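Local coordinates for protein putative SnoaL-like polyketide cyclase (Shewanella putrefaciens, PDB 3GZB) that probably acts as a polyketide cyclase of the SnoaL-like family, within the NTF2 superfamily, although its substrate and reaction are not firmly known, at residues F52-N57 against V139-Y144; G76-D81 against K103-Q108; I97-F102 against A119-T124. All blocks are in the same frame, centred on the assembly; numbering follows the deposited sequence. Where two conformers were deposited one is given.

Interaction 1 of 3, residues F52-N57 against V139-Y144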
loop_
_atom_site.group_PDB
_atom_site.type_symbol
_atom_site.label_atom_id
_atom_site.label_comp_id
_atom_site.label_asym_id
_atom_site.label_seq_id
_atom_site.Cartn_x
_atom_site.Cartn_y
_atom_site.Cartn_z
ATOM N N PHE A 52 3.466 -3.421 12.025
ATOM C CA PHE A 52 4.760 -3.097 11.396
ATOM C C PHE A 52 4.643 -1.782 10.652
ATOM O O PHE A 52 4.031 -1.720 9.578
ATOM C CB PHE A 52 5.160 -4.251 10.459
ATOM C CG PHE A 52 6.583 -4.216 9.958
ATOM C CD1 PHE A 52 7.488 -3.281 10.317
ATOM C CD2 PHE A 52 7.006 -5.240 9.110
ATOM C CE1 PHE A 52 8.797 -3.312 9.843
ATOM C CE2 PHE A 52 8.312 -5.290 8.657
ATOM C CZ PHE A 52 9.205 -4.322 9.045
ATOM N N ASP A 53 5.229 -0.716 11.185
ATOM C CA ASP A 53 5.431 0.499 10.401
ATOM C C ASP A 53 6.738 0.281 9.635
ATOM O O ASP A 53 7.851 0.409 10.175
ATOM C CB ASP A 53 5.422 1.728 11.261
ATOM C CG ASP A 53 5.581 3.033 10.426
ATOM O OD1 ASP A 53 6.245 2.996 9.369
ATOM O OD2 ASP A 53 5.067 4.046 10.911
ATOM N N LYS A 54 6.585 -0.118 8.378
ATOM C CA LYS A 54 7.752 -0.470 7.574
ATOM C C LYS A 54 8.557 0.752 7.224
ATOM O O LYS A 54 9.786 0.671 7.126
ATOM C CB LYS A 54 7.404 -1.251 6.315
ATOM C CG LYS A 54 7.068 -2.646 6.580
ATOM C CD LYS A 54 6.859 -3.367 5.291
ATOM C CE LYS A 54 8.143 -3.665 4.538
ATOM N NZ LYS A 54 7.876 -4.285 3.195
ATOM N N THR A 55 7.904 1.891 7.034
ATOM C CA THR A 55 8.612 3.145 6.777
ATOM C C THR A 55 9.531 3.466 7.922
ATOM O O THR A 55 10.723 3.689 7.637
ATOM C CB THR A 55 7.616 4.230 6.328
ATOM O OG1 THR A 55 6.361 4.085 7.014
ATOM C CG2 THR A 55 7.376 4.126 4.841
ATOM N N ALA A 56 9.033 3.341 9.176
ATOM C CA ALA A 56 9.808 3.668 10.392
ATOM C C ALA A 56 10.718 2.516 10.802
ATOM O O ALA A 56 11.547 2.695 11.728
ATOM C CB ALA A 56 8.874 4.021 11.508
ATOM N N ASN A 57 10.564 1.374 10.176
ATOM C CA ASN A 57 11.256 0.162 10.526
ATOM C C ASN A 57 11.078 -0.201 11.998
ATOM O O ASN A 57 12.053 -0.433 12.741
ATOM C CB ASN A 57 12.730 0.180 10.155
ATOM C CG ASN A 57 13.287 -1.220 10.042
ATOM O OD1 ASN A 57 12.652 -2.156 9.531
ATOM N ND2 ASN A 57 14.498 -1.378 10.557
ATOM N N VAL A 139 0.301 -3.505 8.418
ATOM C CA VAL A 139 1.504 -2.864 7.848
ATOM C C VAL A 139 1.186 -1.437 7.449
ATOM O O VAL A 139 0.217 -1.232 6.667
ATOM C CB VAL A 139 2.035 -3.600 6.634
ATOM C CG1 VAL A 139 3.283 -2.886 6.086
ATOM C CG2 VAL A 139 2.368 -5.071 6.975
ATOM N N ASP A 140 1.953 -0.466 7.956
ATOM C CA ASP A 140 1.844 0.910 7.574
ATOM C C ASP A 140 3.022 1.362 6.725
ATOM O O ASP A 140 4.170 1.037 7.026
ATOM C CB ASP A 140 1.771 1.840 8.772
ATOM C CG ASP A 140 0.371 2.018 9.332
ATOM O OD1 ASP A 140 -0.646 1.550 8.748
ATOM O OD2 ASP A 140 0.302 2.667 10.439
ATOM N N LEU A 141 2.706 2.094 5.665
ATOM C CA LEU A 141 3.692 2.787 4.835
ATOM C C LEU A 141 3.318 4.254 4.846
ATOM O O LEU A 141 2.429 4.679 4.095
ATOM C CB LEU A 141 3.694 2.224 3.400
ATOM C CG LEU A 141 4.104 0.777 3.200
ATOM C CD1 LEU A 141 3.796 0.321 1.766
ATOM C CD2 LEU A 141 5.569 0.571 3.551
ATOM N N ILE A 142 3.949 5.025 5.728
ATOM C CA ILE A 142 3.558 6.417 6.013
ATOM C C ILE A 142 4.515 7.362 5.330
ATOM O O ILE A 142 5.744 7.166 5.387
ATOM C CB ILE A 142 3.621 6.674 7.503
ATOM C CG1 ILE A 142 2.767 5.685 8.296
ATOM C CG2 ILE A 142 3.207 8.109 7.888
ATOM C CD1 ILE A 142 1.312 5.620 7.954
ATOM N N ASP A 143 3.975 8.423 4.697
ATOM C CA ASP A 143 4.812 9.450 4.050
ATOM C C ASP A 143 5.223 10.528 5.067
ATOM O O ASP A 143 4.664 11.633 5.140
ATOM C CB ASP A 143 4.048 10.072 2.844
ATOM C CG ASP A 143 4.836 11.094 2.074
ATOM O OD1 ASP A 143 5.999 11.377 2.395
ATOM O OD2 ASP A 143 4.207 11.633 1.142
ATOM N N TYR A 144 6.247 10.205 5.856
ATOM C CA TYR A 144 6.699 11.105 6.924
ATOM C C TYR A 144 7.312 12.390 6.387
ATOM O O TYR A 144 7.190 13.423 7.022
ATOM C CB TYR A 144 7.732 10.404 7.812
ATOM C CG TYR A 144 7.136 9.359 8.701
ATOM C CD1 TYR A 144 6.282 9.706 9.703
ATOM C CD2 TYR A 144 7.402 7.994 8.522
ATOM C CE1 TYR A 144 5.710 8.768 10.524
ATOM C CE2 TYR A 144 6.805 7.042 9.336
ATOM C CZ TYR A 144 6.008 7.428 10.323
ATOM O OH TYR A 144 5.424 6.497 11.175
HETATM O O HOH W 1 2.463 4.009 11.633
#

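Interaction 2 of 3, residues G76-D81 against K103-Q108. With EDO (1,2-ethanediol), chain M.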
loop_
_atom_site.group_PDB
_atom_site.type_symbol
_atom_site.label_atom_id
_atom_site.label_comp_id
_atom_site.label_asym_id
_atom_site.label_seq_id
_atom_site.Cartn_x
_atom_site.Cartn_y
_atom_site.Cartn_z
ATOM N N GLY A 76 -2.585 12.525 24.375
ATOM C CA GLY A 76 -3.004 13.899 24.032
ATOM C C GLY A 76 -3.541 14.094 22.613
ATOM O O GLY A 76 -3.968 15.195 22.272
ATOM N N VAL A 77 -3.487 13.057 21.801
ATOM C CA VAL A 77 -3.923 13.151 20.414
ATOM C C VAL A 77 -5.427 12.972 20.377
ATOM O O VAL A 77 -5.973 12.008 20.925
ATOM C CB VAL A 77 -3.189 12.112 19.541
ATOM C CG1 VAL A 77 -3.654 12.217 18.053
ATOM C CG2 VAL A 77 -1.648 12.353 19.662
ATOM N N LEU A 78 -6.111 13.872 19.669
ATOM C CA LEU A 78 -7.550 13.792 19.487
ATOM C C LEU A 78 -7.898 12.758 18.421
ATOM O O LEU A 78 -7.000 12.332 17.663
ATOM C CB LEU A 78 -8.103 15.180 19.112
ATOM C CG LEU A 78 -7.895 16.287 20.155
ATOM C CD1 LEU A 78 -8.424 17.647 19.567
ATOM C CD2 LEU A 78 -8.548 15.915 21.474
ATOM N N GLU A 79 -9.163 12.387 18.294
ATOM C CA GLU A 79 -9.534 11.475 17.205
ATOM C C GLU A 79 -8.972 12.014 15.893
ATOM O O GLU A 79 -9.026 13.228 15.634
ATOM C CB GLU A 79 -11.054 11.326 17.072
ATOM C CG GLU A 79 -11.499 10.526 15.878
ATOM C CD GLU A 79 -12.981 10.184 15.834
ATOM O OE1 GLU A 79 -13.716 10.588 16.766
ATOM O OE2 GLU A 79 -13.390 9.514 14.840
ATOM N N TYR A 80 -8.443 11.113 15.069
ATOM C CA TYR A 80 -7.925 11.448 13.757
ATOM C C TYR A 80 -8.696 10.673 12.699
ATOM O O TYR A 80 -9.469 9.793 13.023
ATOM C CB TYR A 80 -6.423 11.235 13.662
ATOM C CG TYR A 80 -5.915 9.832 13.867
ATOM C CD1 TYR A 80 -5.862 9.252 15.135
ATOM C CD2 TYR A 80 -5.410 9.111 12.793
ATOM C CE1 TYR A 80 -5.358 7.967 15.333
ATOM C CE2 TYR A 80 -4.884 7.824 12.978
ATOM C CZ TYR A 80 -4.830 7.283 14.269
ATOM O OH TYR A 80 -4.295 6.032 14.499
ATOM N N ASP A 81 -8.533 11.069 11.444
ATOM C CA ASP A 81 -9.294 10.438 10.362
ATOM C C ASP A 81 -8.388 9.759 9.375
ATOM O O ASP A 81 -7.253 10.216 9.144
ATOM C CB ASP A 81 -10.168 11.447 9.626
ATOM C CG ASP A 81 -11.233 12.059 10.511
ATOM O OD1 ASP A 81 -11.720 11.406 11.458
ATOM O OD2 ASP A 81 -11.577 13.230 10.238
ATOM N N LYS A 103 -5.717 16.787 13.539
ATOM C CA LYS A 103 -5.909 18.176 13.986
ATOM C C LYS A 103 -6.019 18.225 15.498
ATOM O O LYS A 103 -6.789 17.449 16.102
ATOM C CB LYS A 103 -7.113 18.804 13.335
ATOM C CG LYS A 103 -7.340 20.288 13.736
ATOM C CD LYS A 103 -8.386 20.909 12.816
ATOM C CE LYS A 103 -8.432 22.438 12.932
ATOM N NZ LYS A 103 -9.663 22.914 13.628
ATOM N N GLY A 104 -5.195 19.044 16.120
ATOM C CA GLY A 104 -5.243 19.187 17.578
ATOM C C GLY A 104 -3.940 19.579 18.189
ATOM O O GLY A 104 -3.035 20.024 17.503
ATOM N N PRO A 105 -3.825 19.430 19.514
ATOM C CA PRO A 105 -2.612 19.755 20.209
ATOM C C PRO A 105 -1.401 19.112 19.551
ATOM O O PRO A 105 -1.449 17.962 19.153
ATOM C CB PRO A 105 -2.851 19.152 21.607
ATOM C CG PRO A 105 -4.324 19.333 21.806
ATOM C CD PRO A 105 -4.904 19.025 20.445
ATOM N N GLY A 106 -0.342 19.902 19.422
ATOM C CA GLY A 106 0.812 19.472 18.639
ATOM C C GLY A 106 1.961 18.852 19.414
ATOM O O GLY A 106 3.037 18.619 18.842
ATOM N N GLU A 107 1.781 18.585 20.711
ATOM C CA GLU A 107 2.878 18.015 21.504
ATOM C C GLU A 107 3.550 16.809 20.857
ATOM O O GLU A 107 4.794 16.741 20.810
ATOM C CB GLU A 107 2.397 17.636 22.913
ATOM C CG GLU A 107 2.420 18.801 23.883
ATOM C CD GLU A 107 1.336 19.833 23.673
ATOM O OE1 GLU A 107 0.346 19.535 22.965
ATOM O OE2 GLU A 107 1.492 20.942 24.246
ATOM N N GLN A 108 2.784 15.829 20.408
ATOM C CA GLN A 108 3.349 14.599 19.812
ATOM C C GLN A 108 4.011 14.836 18.466
ATOM O O GLN A 108 4.713 13.962 17.939
ATOM C CB GLN A 108 2.293 13.494 19.617
ATOM C CG GLN A 108 1.712 12.933 20.875
ATOM C CD GLN A 108 2.718 12.200 21.751
ATOM O OE1 GLN A 108 3.792 11.796 21.306
ATOM N NE2 GLN A 108 2.353 12.014 23.010
HETATM C C1 EDO M . -9.040 15.238 12.367
HETATM O O1 EDO M . -8.272 15.126 13.598
HETATM C C2 EDO M . -10.493 15.492 12.666
HETATM O O2 EDO M . -10.443 16.859 13.108
HETATM O O HOH W 2 -3.390 16.428 19.370
HETATM O O HOH W 3 -4.844 15.671 17.869
HETATM O O HOH W 4 -6.046 14.377 15.609
#

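Interaction 3 of 3, residues I97-F102 against A119-T124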
loop_
_atom_site.group_PDB
_atom_site.type_symbol
_atom_site.label_atom_id
_atom_site.label_comp_id
_atom_site.label_asym_id
_atom_site.label_seq_id
_atom_site.Cartn_x
_atom_site.Cartn_y
_atom_site.Cartn_z
ATOM N N ILE A 97 -5.500 2.945 0.609
ATOM C CA ILE A 97 -4.673 4.043 0.155
ATOM C C ILE A 97 -5.392 5.318 0.539
ATOM O O ILE A 97 -6.574 5.483 0.188
ATOM C CB ILE A 97 -4.508 4.016 -1.366
ATOM C CG1 ILE A 97 -3.904 2.721 -1.854
ATOM C CG2 ILE A 97 -3.676 5.237 -1.819
ATOM C CD1 ILE A 97 -3.943 2.497 -3.407
ATOM N N GLY A 98 -4.723 6.249 1.237
ATOM C CA GLY A 98 -5.390 7.441 1.676
ATOM C C GLY A 98 -4.482 8.400 2.405
ATOM O O GLY A 98 -3.286 8.406 2.166
ATOM N N ASN A 99 -5.066 9.295 3.209
ATOM C CA ASN A 99 -4.357 10.296 3.975
ATOM C C ASN A 99 -4.865 10.228 5.409
ATOM O O ASN A 99 -6.097 10.172 5.641
ATOM C CB ASN A 99 -4.570 11.737 3.454
ATOM C CG ASN A 99 -3.933 11.982 2.129
ATOM O OD1 ASN A 99 -2.763 12.305 2.056
ATOM N ND2 ASN A 99 -4.714 11.855 1.056
ATOM N N TYR A 100 -3.948 10.252 6.372
ATOM C CA TYR A 100 -4.312 10.380 7.749
ATOM C C TYR A 100 -4.313 11.856 8.144
ATOM O O TYR A 100 -3.287 12.545 8.000
ATOM C CB TYR A 100 -3.375 9.625 8.680
ATOM C CG TYR A 100 -3.474 8.106 8.626
ATOM C CD1 TYR A 100 -4.491 7.431 9.301
ATOM C CD2 TYR A 100 -2.608 7.351 7.871
ATOM C CE1 TYR A 100 -4.562 6.065 9.291
ATOM C CE2 TYR A 100 -2.725 5.939 7.827
ATOM C CZ TYR A 100 -3.698 5.318 8.557
ATOM O OH TYR A 100 -3.756 3.935 8.561
ATOM N N HIS A 101 -5.455 12.331 8.593
ATOM C CA HIS A 101 -5.659 13.733 8.981
ATOM C C HIS A 101 -5.713 13.857 10.482
ATOM O O HIS A 101 -6.630 13.318 11.121
ATOM C CB HIS A 101 -6.962 14.244 8.331
ATOM C CG HIS A 101 -7.240 15.675 8.620
ATOM N ND1 HIS A 101 -8.510 16.198 8.565
ATOM C CD2 HIS A 101 -6.408 16.709 8.891
ATOM C CE1 HIS A 101 -8.457 17.500 8.826
ATOM N NE2 HIS A 101 -7.195 17.842 9.025
ATOM N N PHE A 102 -4.737 14.603 11.017
ATOM C CA PHE A 102 -4.650 14.918 12.427
ATOM C C PHE A 102 -4.846 16.431 12.610
ATOM O O PHE A 102 -4.186 17.245 11.943
ATOM C CB PHE A 102 -3.289 14.572 13.024
ATOM C CG PHE A 102 -2.972 13.103 13.085
ATOM C CD1 PHE A 102 -2.446 12.449 11.991
ATOM C CD2 PHE A 102 -3.132 12.402 14.274
ATOM C CE1 PHE A 102 -2.077 11.118 12.077
ATOM C CE2 PHE A 102 -2.791 11.043 14.343
ATOM C CZ PHE A 102 -2.259 10.429 13.258
ATOM N N ALA A 119 -2.069 16.402 6.988
ATOM C CA ALA A 119 -2.712 15.353 6.195
ATOM C C ALA A 119 -1.605 14.524 5.572
ATOM O O ALA A 119 -0.837 15.025 4.728
ATOM C CB ALA A 119 -3.623 16.007 5.098
ATOM N N ILE A 120 -1.470 13.288 6.031
ATOM C CA ILE A 120 -0.277 12.492 5.757
ATOM C C ILE A 120 -0.608 11.340 4.794
ATOM O O ILE A 120 -1.380 10.459 5.119
ATOM C CB ILE A 120 0.286 11.888 7.054
ATOM C CG1 ILE A 120 0.445 12.936 8.157
ATOM C CG2 ILE A 120 1.611 11.148 6.747
ATOM C CD1 ILE A 120 0.871 12.406 9.565
ATOM N N PRO A 121 -0.048 11.365 3.576
ATOM C CA PRO A 121 -0.303 10.214 2.658
ATOM C C PRO A 121 0.176 8.897 3.267
ATOM O O PRO A 121 1.200 8.873 3.961
ATOM C CB PRO A 121 0.482 10.593 1.389
ATOM C CG PRO A 121 0.650 12.099 1.491
ATOM C CD PRO A 121 0.783 12.401 2.963
ATOM N N ALA A 122 -0.547 7.803 2.954
ATOM C CA ALA A 122 -0.253 6.477 3.494
ATOM C C ALA A 122 -0.914 5.373 2.748
ATOM O O ALA A 122 -1.932 5.558 2.098
ATOM C CB ALA A 122 -0.704 6.418 4.959
ATOM N N VAL A 123 -0.298 4.197 2.855
ATOM C CA VAL A 123 -0.880 2.926 2.512
ATOM C C VAL A 123 -0.855 2.105 3.770
ATOM O O VAL A 123 0.189 1.958 4.431
ATOM C CB VAL A 123 -0.085 2.245 1.412
ATOM C CG1 VAL A 123 -0.671 0.869 1.037
ATOM C CG2 VAL A 123 -0.009 3.179 0.171
ATOM N N THR A 124 -1.993 1.535 4.109
ATOM C CA THR A 124 -2.146 0.612 5.261
ATOM C C THR A 124 -2.737 -0.699 4.734
ATOM O O THR A 124 -3.743 -0.667 3.997
ATOM C CB THR A 124 -3.081 1.215 6.316
ATOM O OG1 THR A 124 -2.415 2.367 6.849
ATOM C CG2 THR A 124 -3.424 0.217 7.441
HETATM O O HOH W 5 -1.835 15.029 1.943
#

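Interaction 1 of 3, residues F52-N57 against V139-Y144
Thr55 sits just past the end of strand 50-53 and turns its hydroxyl onto the backbone of strand 134-142. In the conformer described, Ile142 N donates to Thr55 OG1 at 2.9 Å, and the bond is nearly straight (172°). The hydroxyl in turn donates a hydrogen bond to Asp53 OD1. It thus takes the place of a backbone carbonyl and carries the strand pairing on after the chain has turned. Before the turn the pairing is parallel. Asp140 N donates to Phe52 O at 2.9 Å, and Lys54 N to Asp140 O at 3.0 Å.

Tyr144, at the start of helix 144-151, comes toward Asp53 from the opposite direction. Its OH meets Asp53 OD2 in a very short hydrogen bond of 2.5 Å. OD2 lies at the ring edge, with the carboxylate only 11° from the ring plane. CG of Asp53 is anti to the backbone N (chi1 -178°), which carries the carboxylate across to Tyr144. OD1 also accepts from Ala56 N at 2.8 Å, from above the carboxylate plane, in an Asx motif. A water joins OD2 to Asp140 OD2, while Asp140 OD1 bonds Thr124 OG1 of the neighbouring strand.

Val139 and Leu141 add apolar contacts. Val139 CG1 lies 3.7 Å from Lys54 CD, the aliphatic chain passing it at a slant, and Leu141 CD2 packs on Lys54 CB. The second subunit packs beside this edge, with its Ala90 on Thr55 and its Leu93 on Leu141.

Both oxygens of the buried Asp53 are therefore engaged. One fixes the turn and the other ties it to the final helix, so the carboxylate probably has little freedom to rotate.

Interaction 2 of 3, residues G76-D81 against K103-Q108
Leu78 lays its CD1 methyl over the corner where the chain turns at Gly104. CD1 is 3.9 Å from Pro105 CD and 3.8 Å from Lys103 O. The leucine side chain crosses the proline ring at about a right angle. CG stands anti to the carbonyl carbon (chi1 -61°), with the branch extended beyond it toward the proline. Gly104 fits beneath. A side chain here would run into Pro105 CD and into the carbonyl of the residue before, so the backbone itself calls for glycine.

Val77 makes the second apolar touch. Its CG2 reaches Gln108 CG at 3.6 Å, again nearly at right angles. In the conformer described, Gln108 NE2 bonds Gln75 O, and the aliphatic part of the side chain makes the contact.

No direct hydrogen bond joins the two segments. Water fills that role. One water lies between Pro105 O and Gly76 O. A second accepts from Leu78 N and gives only a weak bond to Lys103 O. A third lies between Leu78 O and Lys103 N. Beside it, a 1,2-ethanediol, probably from the crystallisation liquor, accepts from Lys103 N through O1 and donates from O1 to Glu79 O at 2.9 Å. The two backbones thus run past each other with small molecules between them.

Below this surface layer, Tyr80 stacks on Phe102, and its OH bonds a bound methylpentanediol, also probably from the crystallisation liquor. Such diols often mark pockets. The contact joins the loop after helix 63-73 to the corner at Gly104, between strand 93-103 and the short strand 105-106. That arrangement is consistent with the rim of the cone-shaped cavity of NTF2-like folds.

Interaction 3 of 3, residues I97-F102 against A119-T124
This is antiparallel strand pairing in the curved sheet, between strand 93-103 and strand 115-129. The short segments run at 149° to each other, so the pair is twisted. Gly98 with Ala122 and Tyr100 with Ile120 are hydrogen-bonded pairs. Gly98 N donates to Ala122 O at 3.0 Å, and Ile120 N to Tyr100 O at 2.8 Å. Both bonds are returned by the opposite strand. Asn99 and Pro121 face each other as a non-hydrogen-bonded pair. The backbone N of Pro121 need not donate to the partner strand, so the proline costs no cross-strand bond there. A water links Asn99 OD1 to Ala119 O on that face.

Tyr100 carries the face it shares with Ile120 and Ala122. CG is anti to the carbonyl carbon (chi1 -71°), and the ring runs along the neighbouring strand. Its CE2 edge lies 3.5 Å from Ala122 CB. Farther on, OH approaches Thr124 OG1 to 2.7 Å, in the ring plane. Thr124 OG1 also bonds Asp140 OD1. This face probably lines the concave side, as in NTF2-like folds, with Phe82 stacked on the Tyr100 ring and a bound methylpentanediol about 4 Å from the Tyr100 side chain. A leucine in place of Tyr100 would probably leave Thr124 OG1 without this phenol partner and open a gap beside Ala122.

Phe102 continues the apolar surface, its CE1 meeting Ile120 CD1 at 4.1 Å. On the other face, Ile97 CG1 packs loosely on Val123 CG2 at 4.4 Å. There Ile97 and Val123 also touch Val123 and Ile97 of the second subunit.

How the interactions relate
From the N terminus, the chain passes 52-57 first and meets 139-144 some eighty residues later, so interaction 1 closes the widest of the three loops. Interactions 2 and 3 both lie inside that loop. They cross each other, because 97-102 falls between 76-81 and 103-108, while 119-124 comes after both. Interaction 3 joins strands 93-103 and 115-129, and the next strand, 134-142, carries the sheet on to interaction 1. There Leu141 N meets Val123 O. Strand 93-103 also pairs with strand 81-84, where Asp81 O meets His101 N at the end of segment 76-81. Interactions 1 and 2 do not touch. Interactions 1 and 3 both reach the second subunit.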